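Local coordinates for A rubisco-like protein (Burkholderia fungorum, PDB 3NWR) that is of unknown function but, as a rubisco-like protein with a carboxylated lysine, may act as a lyase at a rubisco-type active site, at residues P170-S175 / E198-P203. Residues are numbered along the deposited sequence; the frame is centred on the assembly and turned at random.
Sequences PNVGLS and EVCANP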
loop_
_atom_site.group_PDB
_atom_site.type_symbol
_atom_site.label_atom_id
_atom_site.label_comp_id
_atom_site.label_asym_id
_atom_site.label_seq_id
_atom_site.Cartn_x
_atom_site.Cartn_y
_atom_site.Cartn_z
ATOM N N PRO A 170 -21.162 7.819 -15.848
ATOM C CA PRO A 170 -19.699 7.702 -15.938
ATOM C C PRO A 170 -19.032 7.754 -14.570
ATOM O O PRO A 170 -19.606 8.309 -13.626
ATOM C CB PRO A 170 -19.299 8.934 -16.755
ATOM C CG PRO A 170 -20.402 9.904 -16.525
ATOM C CD PRO A 170 -21.643 9.059 -16.480
ATOM N N ASN A 171 -17.830 7.188 -14.479
ATOM C CA ASN A 171 -17.130 7.045 -13.200
ATOM C C ASN A 171 -16.977 8.368 -12.483
ATOM O O ASN A 171 -17.092 8.449 -11.261
ATOM C CB ASN A 171 -15.733 6.453 -13.412
ATOM C CG ASN A 171 -15.763 5.051 -13.985
ATOM O OD1 ASN A 171 -16.742 4.321 -13.834
ATOM N ND2 ASN A 171 -14.670 4.660 -14.637
ATOM N N VAL A 172 -16.676 9.401 -13.258
ATOM C CA VAL A 172 -16.476 10.736 -12.720
ATOM C C VAL A 172 -16.810 11.722 -13.837
ATOM O O VAL A 172 -16.646 11.403 -15.014
ATOM C CB VAL A 172 -15.019 10.922 -12.194
ATOM C CG1 VAL A 172 -13.978 10.832 -13.338
ATOM C CG2 VAL A 172 -14.889 12.224 -11.423
ATOM N N GLY A 173 -17.310 12.899 -13.482
ATOM C CA GLY A 173 -17.598 13.909 -14.490
ATOM C C GLY A 173 -19.007 14.466 -14.453
ATOM O O GLY A 173 -19.244 15.586 -14.913
ATOM N N LEU A 174 -19.956 13.686 -13.941
ATOM C CA LEU A 174 -21.304 14.201 -13.721
ATOM C C LEU A 174 -21.305 15.289 -12.663
ATOM O O LEU A 174 -20.502 15.275 -11.729
ATOM C CB LEU A 174 -22.259 13.093 -13.277
ATOM C CG LEU A 174 -22.529 11.924 -14.226
ATOM C CD1 LEU A 174 -23.474 10.938 -13.563
ATOM C CD2 LEU A 174 -23.103 12.408 -15.553
ATOM N N SER A 175 -22.225 16.236 -12.798
ATOM C CA SER A 175 -22.434 17.217 -11.741
ATOM C C SER A 175 -23.163 16.561 -10.570
ATOM O O SER A 175 -23.650 15.431 -10.683
ATOM C CB SER A 175 -23.279 18.374 -12.270
ATOM O OG SER A 175 -24.607 17.940 -12.498
ATOM N N GLU A 198 -14.321 4.323 -7.674
ATOM C CA GLU A 198 -13.166 4.701 -6.861
ATOM C C GLU A 198 -12.410 5.942 -7.349
ATOM O O GLU A 198 -11.672 6.561 -6.580
ATOM C CB GLU A 198 -12.198 3.525 -6.678
ATOM C CG GLU A 198 -11.339 3.203 -7.894
ATOM C CD GLU A 198 -12.048 2.363 -8.946
ATOM O OE1 GLU A 198 -13.232 1.975 -8.772
ATOM O OE2 GLU A 198 -11.402 2.073 -9.972
ATOM N N VAL A 199 -12.576 6.318 -8.615
ATOM C CA VAL A 199 -11.906 7.530 -9.081
ATOM C C VAL A 199 -12.726 8.792 -8.807
ATOM O O VAL A 199 -12.263 9.885 -9.084
ATOM C CB VAL A 199 -11.470 7.450 -10.569
ATOM C CG1 VAL A 199 -10.630 6.186 -10.801
ATOM C CG2 VAL A 199 -12.690 7.497 -11.507
ATOM N N CYS A 200 -13.924 8.632 -8.247
ATOM C CA CYS A 200 -14.766 9.769 -7.885
ATOM C C CYS A 200 -14.894 9.869 -6.376
ATOM O O CYS A 200 -15.550 9.038 -5.755
ATOM C CB CYS A 200 -16.160 9.605 -8.486
ATOM S SG CYS A 200 -17.224 11.026 -8.158
ATOM N N ALA A 201 -14.266 10.879 -5.789
ATOM C CA ALA A 201 -14.359 11.111 -4.352
ATOM C C ALA A 201 -14.809 12.543 -4.093
ATOM O O ALA A 201 -15.941 12.771 -3.665
ATOM C CB ALA A 201 -13.030 10.824 -3.675
ATOM N N ASN A 202 -13.923 13.500 -4.362
ATOM C CA ASN A 202 -14.246 14.916 -4.178
ATOM C C ASN A 202 -13.859 15.731 -5.421
ATOM O O ASN A 202 -13.105 16.699 -5.331
ATOM C CB ASN A 202 -13.544 15.448 -2.928
ATOM C CG ASN A 202 -14.069 16.806 -2.485
ATOM O OD1 ASN A 202 -15.209 17.184 -2.775
ATOM N ND2 ASN A 202 -13.233 17.541 -1.767
ATOM N N PRO A 203 -14.368 15.326 -6.595
ATOM C CA PRO A 203 -14.004 16.024 -7.832
ATOM C C PRO A 203 -14.589 17.430 -7.868
ATOM O O PRO A 203 -15.604 17.686 -7.231
ATOM C CB PRO A 203 -14.665 15.170 -8.914
ATOM C CG PRO A 203 -15.900 14.618 -8.231
ATOM C CD PRO A 203 -15.474 14.372 -6.800
#
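Two successive loops at the active-site end of the rubisco-type TIM barrel, one before and one after helix 176-189, meet where Val172 lies against Val199, Cys200 and Pro203. Val172 divides its branches between these partners. CG2, anti to the backbone N, slides past the proline ring and comes 3.9 Å from CB of Pro203. CG1 takes the tighter place between backbone N and carbonyl carbon (chi1 65°) and sits 4.0 Å from CG2 of Val199, the two valine side chains crossing at about a right angle. Between these flanks CB of Val172 faces CB of Cys200 at 4.1 Å. A beta-branched residue suits this site because its two methyls serve separate neighbours, and the rigid proline ring offers an apolar surface to one of them.

The same methyl of Val199 also touches CB of Asn171, at 3.7 Å, so one branch bridges two consecutive residues of 170-175. The amide beyond that CB turns to other partners: OD1 accepts a hydrogen bond from Lys169 NZ, and ND2 makes a weak one to Ser39 O of the second subunit. Packing is closest where the carbonyl O of Asn171 lies 3.1 Å from CB of Cys200; SG of Cys200 stands back at 4.0 Å from that oxygen.

Loop 198-203 follows the carboxylated Lys195, whose OQ1 receives a weak hydrogen bond from Glu198 N. Lys195, Asp197 and Glu198 match the pattern of the rubisco magnesium ligands, so the contact probably borders a related metal site. Gly173 adopts backbone angles (phi 127°) that glycine reaches easily, and Ser175 N-caps helix 176-189: OG caps a backbone N while Ser175 N bonds Glu178 OE1, consistent with a capping box.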